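Local coordinates for protein putative enoyl-CoA hydratase/isomerase (Mycobacterium abscessus, PDB 3RSI) that belongs to the enoyl-CoA hydratase/isomerase (crotonase) family and probably acts as a hydro-lyase in lipid metabolism, at residues A8-D16 with I21-R29; R127-F135 with L183-A193. All blocks are in the same frame, centred on the assembly; numbering follows the deposited sequence.

Contact 1 of 2, residues A8-D16 with I21-R29; sequences ARELLVERD and ILTMNRPHR
L12 with T23 and E14 with I21 are the hydrogen-bonded pairs of an antiparallel ladder whose strand axes, 11-16 and 21-24, come within 4.6 Å, with 163° between their N-to-C directions. Beyond it, N25 N donates to E10 O. The amide of N25 extends the pairing: its CG is anti to the backbone N (chi1 -175°), which carries ND2 to R9 O at 2.9 Å, the oxygen tilted 18° from the amide plane. One water, donating to both A8 O and N25 O, closes the same end. L12 lays its branched end across that amide, with CD2 4.0 Å from N25 ND2. On the other face, V13 and L22 lie side by side, V13 CG2 reaching L22 CD2 at 3.7 Å, and L11 CD1 meets M24 CG at 4.1 Å. E10 and R26 run alongside each other. E10 OE1 stands 3.4 Å from R26 NE but well out of the guanidinium plane, a salt bridge of charges alone; directed bonds come from S34 OG to that carboxylate and from R26 NH1 to A32 O. Strands 11-16 and 19-24 form the N-terminal beta hairpin of this crotonase-family chain, helix 35-50 covering L11 and L22.

Contact 2 of 2, residues R127-F135 with L183-A193; sequences RVSDEHATF and LVGHVVPAGTA
R127 O accepts from G185 N at 2.9 Å and only weakly from H186 N, opening a parallel pairing in which strands 127-130 and 186-188 approach to 4.6 Å, with 31° between their N-to-C directions. S129 N then donates to H186 O, V188 N to S129 O, and E131 N to V188 O.

Side-chain hydrogen bonds hold both ends. The chain of R127, extended from CG to NE, brings NH1 to L183 O at 3.0 Å, nearly straight at 173° and in the guanidinium plane; NH2 binds T124 O and Q157. At the other end D130 ties two turns together. D130 OD2 takes G191 N at 2.7 Å on its syn side, while OD1 uses its anti lone pair for H132 N in an Asx turn. A water bridges OD2 to A193 N, and E131 OE1 receives A190 N at 3.0 Å, also on an anti lone pair.

Among apolar contacts, V128 CG1 meets V188 CG1 at 3.8 Å, the two side chains crossing at about a right angle. F135 packs against two residues: its CZ lies 3.7 Å from V184 CG1, and its CB 3.8 Å from L183 CD2.

Strand 186-188 edges a parallel sheet within the chain, with 126-130 between it and 105-109. Helix 193-205 packs on V128 and H186, helix 175-180 on S129, V187 and F135, while H186 NE2 bonds E165 of the second subunit.

Both contacts are partly buried strand pairings, but they belong to different sheets on opposite sides of the chain's centre, about 43 Å apart between centres. Contact 1 pairs neighbours in sequence, with four residues between its segments; contact 2 brings together segments separated by 47 residues, about half of them helical. Contact 2 has the larger buried area, 811 against 630 Å², and lies nearer the chain's centre. Their polar chemistry also differs: in contact 1 an asparagine amide and a water continue an antiparallel ladder, beside an undirected salt bridge, whereas in contact 2 carboxylates bind backbone N-H groups of turns. Each touches the second subunit, contact 2 through hydrogen bonds, contact 1 through packing and a long, weak ion pair.

Contact 1 of 2, residues A8-D16 with I21-R29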
loop_
_atom_site.group_PDB
_atom_site.type_symbol
_atom_site.label_atom_id
_atom_site.label_comp_id
_atom_site.label_asym_id
_atom_site.label_seq_id
_atom_site.Cartn_x
_atom_site.Cartn_y
_atom_site.Cartn_z
ATOM N N ALA B 8 2.820 6.047 -39.221
ATOM C CA ALA B 8 4.296 5.895 -39.040
ATOM C C ALA B 8 4.827 6.659 -37.824
ATOM O O ALA B 8 5.886 6.296 -37.286
ATOM C CB ALA B 8 5.039 6.337 -40.304
ATOM N N ARG B 9 4.116 7.715 -37.401
ATOM C CA ARG B 9 4.519 8.528 -36.225
ATOM C C ARG B 9 4.817 7.628 -35.016
ATOM O O ARG B 9 4.220 6.571 -34.885
ATOM C CB ARG B 9 3.423 9.539 -35.865
ATOM C CG ARG B 9 3.948 10.918 -35.512
ATOM C CD ARG B 9 2.819 11.938 -35.334
ATOM N NE ARG B 9 2.282 11.855 -33.985
ATOM C CZ ARG B 9 2.378 12.793 -33.036
ATOM N NH1 ARG B 9 1.859 12.548 -31.844
ATOM N NH2 ARG B 9 2.973 13.969 -33.258
ATOM N N GLU B 10 5.745 8.034 -34.149
ATOM C CA GLU B 10 6.165 7.168 -33.033
ATOM C C GLU B 10 5.149 7.135 -31.899
ATOM O O GLU B 10 5.089 6.164 -31.125
ATOM C CB GLU B 10 7.549 7.561 -32.517
ATOM C CG GLU B 10 8.651 7.279 -33.519
ATOM C CD GLU B 10 9.974 7.805 -33.061
ATOM O OE1 GLU B 10 10.435 7.363 -31.999
ATOM O OE2 GLU B 10 10.549 8.667 -33.750
ATOM N N LEU B 11 4.351 8.198 -31.799
ATOM C CA LEU B 11 3.168 8.170 -30.948
ATOM C C LEU B 11 1.937 8.512 -31.777
ATOM O O LEU B 11 1.784 9.659 -32.238
ATOM C CB LEU B 11 3.331 9.128 -29.779
ATOM C CG LEU B 11 2.272 9.102 -28.682
ATOM C CD1 LEU B 11 2.440 7.855 -27.816
ATOM C CD2 LEU B 11 2.360 10.380 -27.813
ATOM N N LEU B 12 1.075 7.518 -31.990
ATOM C CA LEU B 12 -0.192 7.739 -32.669
ATOM C C LEU B 12 -1.201 8.388 -31.721
ATOM O O LEU B 12 -1.317 8.004 -30.562
ATOM C CB LEU B 12 -0.766 6.444 -33.228
ATOM C CG LEU B 12 0.129 5.672 -34.198
ATOM C CD1 LEU B 12 -0.519 4.332 -34.554
ATOM C CD2 LEU B 12 0.411 6.501 -35.442
ATOM N N VAL B 13 -1.904 9.393 -32.222
ATOM C CA VAL B 13 -2.896 10.104 -31.438
ATOM C C VAL B 13 -4.218 10.044 -32.206
ATOM O O VAL B 13 -4.319 10.546 -33.336
ATOM C CB VAL B 13 -2.476 11.556 -31.164
ATOM C CG1 VAL B 13 -3.599 12.323 -30.409
ATOM C CG2 VAL B 13 -1.160 11.592 -30.386
ATOM N N GLU B 14 -5.206 9.397 -31.592
ATOM C CA GLU B 14 -6.512 9.194 -32.187
ATOM C C GLU B 14 -7.603 9.730 -31.251
ATOM O O GLU B 14 -7.649 9.389 -30.068
ATOM C CB GLU B 14 -6.716 7.695 -32.456
ATOM C CG GLU B 14 -8.182 7.242 -32.583
ATOM C CD GLU B 14 -8.359 5.736 -32.649
ATOM O OE1 GLU B 14 -7.339 5.004 -32.693
ATOM O OE2 GLU B 14 -9.538 5.292 -32.665
ATOM N N ARG B 15 -8.485 10.568 -31.790
ATOM C CA ARG B 15 -9.610 11.127 -31.022
ATOM C C ARG B 15 -10.892 10.373 -31.372
ATOM O O ARG B 15 -11.257 10.313 -32.541
ATOM C CB ARG B 15 -9.744 12.612 -31.355
ATOM C CG ARG B 15 -10.836 13.341 -30.633
ATOM C CD ARG B 15 -10.485 13.692 -29.206
ATOM N NE ARG B 15 -11.507 14.568 -28.629
ATOM C CZ ARG B 15 -11.435 15.894 -28.561
ATOM N NH1 ARG B 15 -10.382 16.553 -29.017
ATOM N NH2 ARG B 15 -12.432 16.579 -28.011
ATOM N N ASP B 16 -11.548 9.784 -30.367
ATOM C CA ASP B 16 -12.865 9.141 -30.507
ATOM C C ASP B 16 -13.866 9.827 -29.556
ATOM O O ASP B 16 -14.088 9.372 -28.428
ATOM C CB ASP B 16 -12.765 7.640 -30.170
ATOM C CG ASP B 16 -14.108 6.893 -30.311
ATOM O OD1 ASP B 16 -14.927 7.291 -31.157
ATOM O OD2 ASP B 16 -14.343 5.901 -29.573
ATOM N N ILE B 21 -6.888 8.131 -27.658
ATOM C CA ILE B 21 -6.087 6.929 -27.569
ATOM C C ILE B 21 -4.693 7.230 -28.106
ATOM O O ILE B 21 -4.537 7.688 -29.248
ATOM C CB ILE B 21 -6.688 5.773 -28.394
ATOM C CG1 ILE B 21 -8.122 5.486 -27.944
ATOM C CG2 ILE B 21 -5.827 4.505 -28.252
ATOM C CD1 ILE B 21 -8.911 4.778 -29.003
ATOM N N LEU B 22 -3.703 6.965 -27.260
ATOM C CA LEU B 22 -2.307 7.161 -27.565
ATOM C C LEU B 22 -1.691 5.792 -27.790
ATOM O O LEU B 22 -1.825 4.896 -26.944
ATOM C CB LEU B 22 -1.610 7.843 -26.390
ATOM C CG LEU B 22 -2.139 9.217 -25.971
ATOM C CD1 LEU B 22 -1.342 9.733 -24.780
ATOM C CD2 LEU B 22 -2.041 10.176 -27.139
ATOM N N THR B 23 -1.013 5.624 -28.917
ATOM C CA THR B 23 -0.420 4.347 -29.229
ATOM C C THR B 23 1.067 4.512 -29.481
ATOM O O THR B 23 1.447 5.147 -30.461
ATOM C CB THR B 23 -1.078 3.688 -30.441
ATOM O OG1 THR B 23 -2.469 3.520 -30.181
ATOM C CG2 THR B 23 -0.443 2.317 -30.717
ATOM N N MET B 24 1.879 3.940 -28.587
ATOM C CA MET B 24 3.317 3.912 -28.746
ATOM C C MET B 24 3.611 3.000 -29.937
ATOM O O MET B 24 3.169 1.855 -29.962
ATOM C CB MET B 24 3.975 3.385 -27.476
ATOM C CG MET B 24 3.770 4.272 -26.279
ATOM S SD MET B 24 4.330 3.563 -24.728
ATOM C CE MET B 24 2.947 2.435 -24.395
ATOM N N ASN B 25 4.313 3.535 -30.930
ATOM C CA ASN B 25 4.416 2.916 -32.259
ATOM C C ASN B 25 5.842 2.855 -32.814
ATOM O O ASN B 25 6.226 3.661 -33.653
ATOM C CB ASN B 25 3.534 3.701 -33.226
ATOM C CG ASN B 25 3.471 3.071 -34.603
ATOM O OD1 ASN B 25 3.518 1.847 -34.745
ATOM N ND2 ASN B 25 3.385 3.903 -35.620
ATOM N N ARG B 26 6.635 1.928 -32.303
ATOM C CA ARG B 26 7.947 1.612 -32.892
ATOM C C ARG B 26 8.135 0.103 -32.869
ATOM O O ARG B 26 8.867 -0.435 -32.026
ATOM C CB ARG B 26 9.092 2.273 -32.122
ATOM C CG ARG B 26 9.051 3.771 -32.052
ATOM C CD ARG B 26 10.191 4.262 -31.183
ATOM N NE ARG B 26 11.506 4.100 -31.836
ATOM C CZ ARG B 26 12.641 3.803 -31.199
ATOM N NH1 ARG B 26 12.658 3.582 -29.885
ATOM N NH2 ARG B 26 13.776 3.711 -31.880
ATOM N N PRO B 27 7.481 -0.592 -33.798
ATOM C CA PRO B 27 7.447 -2.054 -33.748
ATOM C C PRO B 27 8.827 -2.720 -33.785
ATOM O O PRO B 27 9.047 -3.713 -33.110
ATOM C CB PRO B 27 6.625 -2.430 -34.983
ATOM C CG PRO B 27 5.827 -1.263 -35.305
ATOM C CD PRO B 27 6.564 -0.050 -34.809
ATOM N N HIS B 28 9.748 -2.141 -34.540
ATOM C CA HIS B 28 11.119 -2.625 -34.644
ATOM C C HIS B 28 11.886 -2.612 -33.320
ATOM O O HIS B 28 12.902 -3.278 -33.205
ATOM C CB HIS B 28 11.870 -1.823 -35.726
ATOM C CG HIS B 28 11.795 -0.343 -35.545
ATOM N ND1 HIS B 28 12.848 0.396 -35.049
ATOM C CD2 HIS B 28 10.794 0.539 -35.781
ATOM C CE1 HIS B 28 12.503 1.673 -35.013
ATOM N NE2 HIS B 28 11.258 1.783 -35.439
ATOM N N ARG B 29 11.382 -1.880 -32.325
ATOM C CA ARG B 29 11.940 -1.837 -30.980
ATOM C C ARG B 29 10.883 -2.142 -29.918
ATOM O O ARG B 29 11.040 -1.743 -28.763
ATOM C CB ARG B 29 12.520 -0.441 -30.700
ATOM C CG ARG B 29 13.727 -0.042 -31.579
ATOM C CD ARG B 29 14.994 -0.748 -31.197
ATOM N NE ARG B 29 15.143 -0.920 -29.752
ATOM C CZ ARG B 29 15.541 0.017 -28.893
ATOM N NH1 ARG B 29 15.848 1.244 -29.301
ATOM N NH2 ARG B 29 15.634 -0.280 -27.597
HETATM O O HOH W 1 7.110 4.161 -36.202
#

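Contact 2 of 2, residues R127-F135 with L183-A193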
loop_
_atom_site.group_PDB
_atom_site.type_symbol
_atom_site.label_atom_id
_atom_site.label_comp_id
_atom_site.label_asym_id
_atom_site.label_seq_id
_atom_site.Cartn_x
_atom_site.Cartn_y
_atom_site.Cartn_z
ATOM N N ARG B 127 11.366 -11.140 0.326
ATOM C CA ARG B 127 10.887 -12.033 1.385
ATOM C C ARG B 127 10.294 -13.292 0.805
ATOM O O ARG B 127 9.341 -13.229 0.028
ATOM C CB ARG B 127 9.842 -11.309 2.236
ATOM C CG ARG B 127 10.380 -10.071 2.936
ATOM C CD ARG B 127 9.295 -9.150 3.468
ATOM N NE ARG B 127 9.831 -7.813 3.785
ATOM C CZ ARG B 127 9.100 -6.733 4.047
ATOM N NH1 ARG B 127 7.779 -6.808 4.058
ATOM N NH2 ARG B 127 9.692 -5.569 4.287
ATOM N N VAL B 128 10.862 -14.425 1.202
ATOM C CA VAL B 128 10.410 -15.734 0.768
ATOM C C VAL B 128 9.850 -16.480 1.981
ATOM O O VAL B 128 10.545 -16.647 3.001
ATOM C CB VAL B 128 11.571 -16.576 0.193
ATOM C CG1 VAL B 128 11.039 -17.947 -0.290
ATOM C CG2 VAL B 128 12.273 -15.817 -0.937
ATOM N N SER B 129 8.607 -16.939 1.873
ATOM C CA SER B 129 7.979 -17.670 2.976
ATOM C C SER B 129 7.831 -19.158 2.698
ATOM O O SER B 129 7.230 -19.579 1.697
ATOM C CB SER B 129 6.597 -17.099 3.286
ATOM O OG SER B 129 6.006 -17.778 4.375
ATOM N N ASP B 130 8.345 -19.952 3.626
ATOM C CA ASP B 130 7.974 -21.352 3.708
ATOM C C ASP B 130 6.444 -21.447 3.784
ATOM O O ASP B 130 5.791 -20.663 4.466
ATOM C CB ASP B 130 8.591 -21.983 4.962
ATOM C CG ASP B 130 8.468 -23.483 4.986
ATOM O OD1 ASP B 130 7.364 -23.988 5.255
ATOM O OD2 ASP B 130 9.492 -24.156 4.766
ATOM N N GLU B 131 5.904 -22.406 3.045
ATOM C CA GLU B 131 4.522 -22.861 3.127
ATOM C C GLU B 131 3.913 -22.846 4.540
ATOM O O GLU B 131 2.740 -22.516 4.733
ATOM C CB GLU B 131 4.530 -24.335 2.682
ATOM C CG GLU B 131 3.398 -24.766 1.905
ATOM C CD GLU B 131 3.458 -26.257 1.624
ATOM O OE1 GLU B 131 4.569 -26.865 1.522
ATOM O OE2 GLU B 131 2.365 -26.817 1.503
ATOM N N HIS B 132 4.696 -23.277 5.518
ATOM C CA HIS B 132 4.187 -23.443 6.880
ATOM C C HIS B 132 4.571 -22.311 7.846
ATOM O O HIS B 132 4.208 -22.358 9.007
ATOM C CB HIS B 132 4.624 -24.801 7.454
ATOM C CG HIS B 132 4.198 -25.968 6.620
ATOM N ND1 HIS B 132 2.894 -26.152 6.215
ATOM C CD2 HIS B 132 4.894 -27.028 6.147
ATOM C CE1 HIS B 132 2.813 -27.261 5.504
ATOM N NE2 HIS B 132 4.012 -27.813 5.450
ATOM N N ALA B 133 5.285 -21.297 7.367
ATOM C CA ALA B 133 5.572 -20.106 8.173
ATOM C C ALA B 133 4.299 -19.373 8.604
ATOM O O ALA B 133 3.253 -19.452 7.944
ATOM C CB ALA B 133 6.482 -19.176 7.434
ATOM N N THR B 134 4.389 -18.686 9.739
ATOM C CA THR B 134 3.327 -17.801 10.228
ATOM C C THR B 134 3.955 -16.456 10.594
ATOM O O THR B 134 5.158 -16.391 10.876
ATOM C CB THR B 134 2.600 -18.388 11.466
ATOM O OG1 THR B 134 3.547 -18.694 12.506
ATOM C CG2 THR B 134 1.851 -19.650 11.083
ATOM N N PHE B 135 3.138 -15.402 10.583
ATOM C CA PHE B 135 3.586 -14.024 10.779
ATOM C C PHE B 135 2.695 -13.304 11.772
ATOM O O PHE B 135 1.492 -13.251 11.604
ATOM C CB PHE B 135 3.555 -13.298 9.440
ATOM C CG PHE B 135 4.441 -13.936 8.412
ATOM C CD1 PHE B 135 5.722 -13.467 8.203
ATOM C CD2 PHE B 135 4.015 -15.055 7.714
ATOM C CE1 PHE B 135 6.581 -14.094 7.272
ATOM C CE2 PHE B 135 4.849 -15.695 6.795
ATOM C CZ PHE B 135 6.139 -15.195 6.568
ATOM N N LEU B 183 2.858 -9.020 2.489
ATOM C CA LEU B 183 3.884 -8.945 3.508
ATOM C C LEU B 183 5.134 -9.692 3.021
ATOM O O LEU B 183 6.262 -9.318 3.341
ATOM C CB LEU B 183 3.359 -9.564 4.818
ATOM C CG LEU B 183 4.319 -9.542 5.993
ATOM C CD1 LEU B 183 4.706 -8.133 6.392
ATOM C CD2 LEU B 183 3.708 -10.295 7.178
ATOM N N VAL B 184 4.919 -10.768 2.264
ATOM C CA VAL B 184 6.013 -11.504 1.625
ATOM C C VAL B 184 5.783 -11.549 0.118
ATOM O O VAL B 184 4.658 -11.322 -0.358
ATOM C CB VAL B 184 6.150 -12.932 2.204
ATOM C CG1 VAL B 184 6.369 -12.872 3.735
ATOM C CG2 VAL B 184 4.929 -13.787 1.882
ATOM N N GLY B 185 6.839 -11.864 -0.625
ATOM C CA GLY B 185 6.792 -11.859 -2.077
ATOM C C GLY B 185 6.709 -13.225 -2.726
ATOM O O GLY B 185 6.469 -13.313 -3.928
ATOM N N HIS B 186 6.933 -14.284 -1.944
ATOM C CA HIS B 186 6.862 -15.657 -2.426
ATOM C C HIS B 186 6.367 -16.589 -1.298
ATOM O O HIS B 186 6.648 -16.351 -0.108
ATOM C CB HIS B 186 8.258 -16.155 -2.824
ATOM C CG HIS B 186 8.886 -15.390 -3.944
ATOM N ND1 HIS B 186 8.680 -15.710 -5.268
ATOM C CD2 HIS B 186 9.683 -14.294 -3.934
ATOM C CE1 HIS B 186 9.341 -14.851 -6.022
ATOM N NE2 HIS B 186 9.951 -13.980 -5.236
ATOM N N VAL B 187 5.642 -17.638 -1.679
ATOM C CA VAL B 187 5.378 -18.765 -0.785
ATOM C C VAL B 187 5.856 -20.017 -1.500
ATOM O O VAL B 187 5.461 -20.270 -2.651
ATOM C CB VAL B 187 3.887 -18.943 -0.412
ATOM C CG1 VAL B 187 3.719 -20.131 0.585
ATOM C CG2 VAL B 187 3.334 -17.697 0.177
ATOM N N VAL B 188 6.709 -20.794 -0.840
ATOM C CA VAL B 188 7.373 -21.919 -1.501
ATOM C C VAL B 188 7.165 -23.215 -0.699
ATOM O O VAL B 188 6.808 -23.143 0.467
ATOM C CB VAL B 188 8.867 -21.625 -1.662
ATOM C CG1 VAL B 188 9.089 -20.339 -2.514
ATOM C CG2 VAL B 188 9.561 -21.524 -0.292
ATOM N N PRO B 189 7.390 -24.397 -1.325
ATOM C CA PRO B 189 7.197 -25.657 -0.608
ATOM C C PRO B 189 8.075 -25.788 0.634
ATOM O O PRO B 189 9.205 -25.278 0.670
ATOM C CB PRO B 189 7.558 -26.740 -1.650
ATOM C CG PRO B 189 7.322 -26.100 -2.978
ATOM C CD PRO B 189 7.590 -24.612 -2.774
ATOM N N ALA B 190 7.523 -26.460 1.640
ATOM C CA ALA B 190 8.200 -26.732 2.910
ATOM C C ALA B 190 9.670 -27.030 2.746
ATOM O O ALA B 190 10.048 -27.894 1.964
ATOM C CB ALA B 190 7.515 -27.911 3.639
ATOM N N GLY B 191 10.507 -26.301 3.478
ATOM C CA GLY B 191 11.935 -26.601 3.510
ATOM C C GLY B 191 12.757 -25.971 2.401
ATOM O O GLY B 191 13.970 -26.165 2.382
ATOM N N THR B 192 12.134 -25.217 1.486
ATOM C CA THR B 192 12.853 -24.667 0.319
ATOM C C THR B 192 13.104 -23.137 0.339
ATOM O O THR B 192 13.692 -22.597 -0.616
ATOM C CB THR B 192 12.146 -25.051 -1.025
ATOM O OG1 THR B 192 10.918 -24.318 -1.181
ATOM C CG2 THR B 192 11.873 -26.572 -1.068
ATOM N N ALA B 193 12.676 -22.449 1.403
ATOM C CA ALA B 193 12.821 -20.975 1.483
ATOM C C ALA B 193 14.253 -20.495 1.265
ATOM O O ALA B 193 14.470 -19.530 0.528
ATOM C CB ALA B 193 12.303 -20.448 2.807
HETATM O O HOH W 2 11.959 -23.316 4.242
#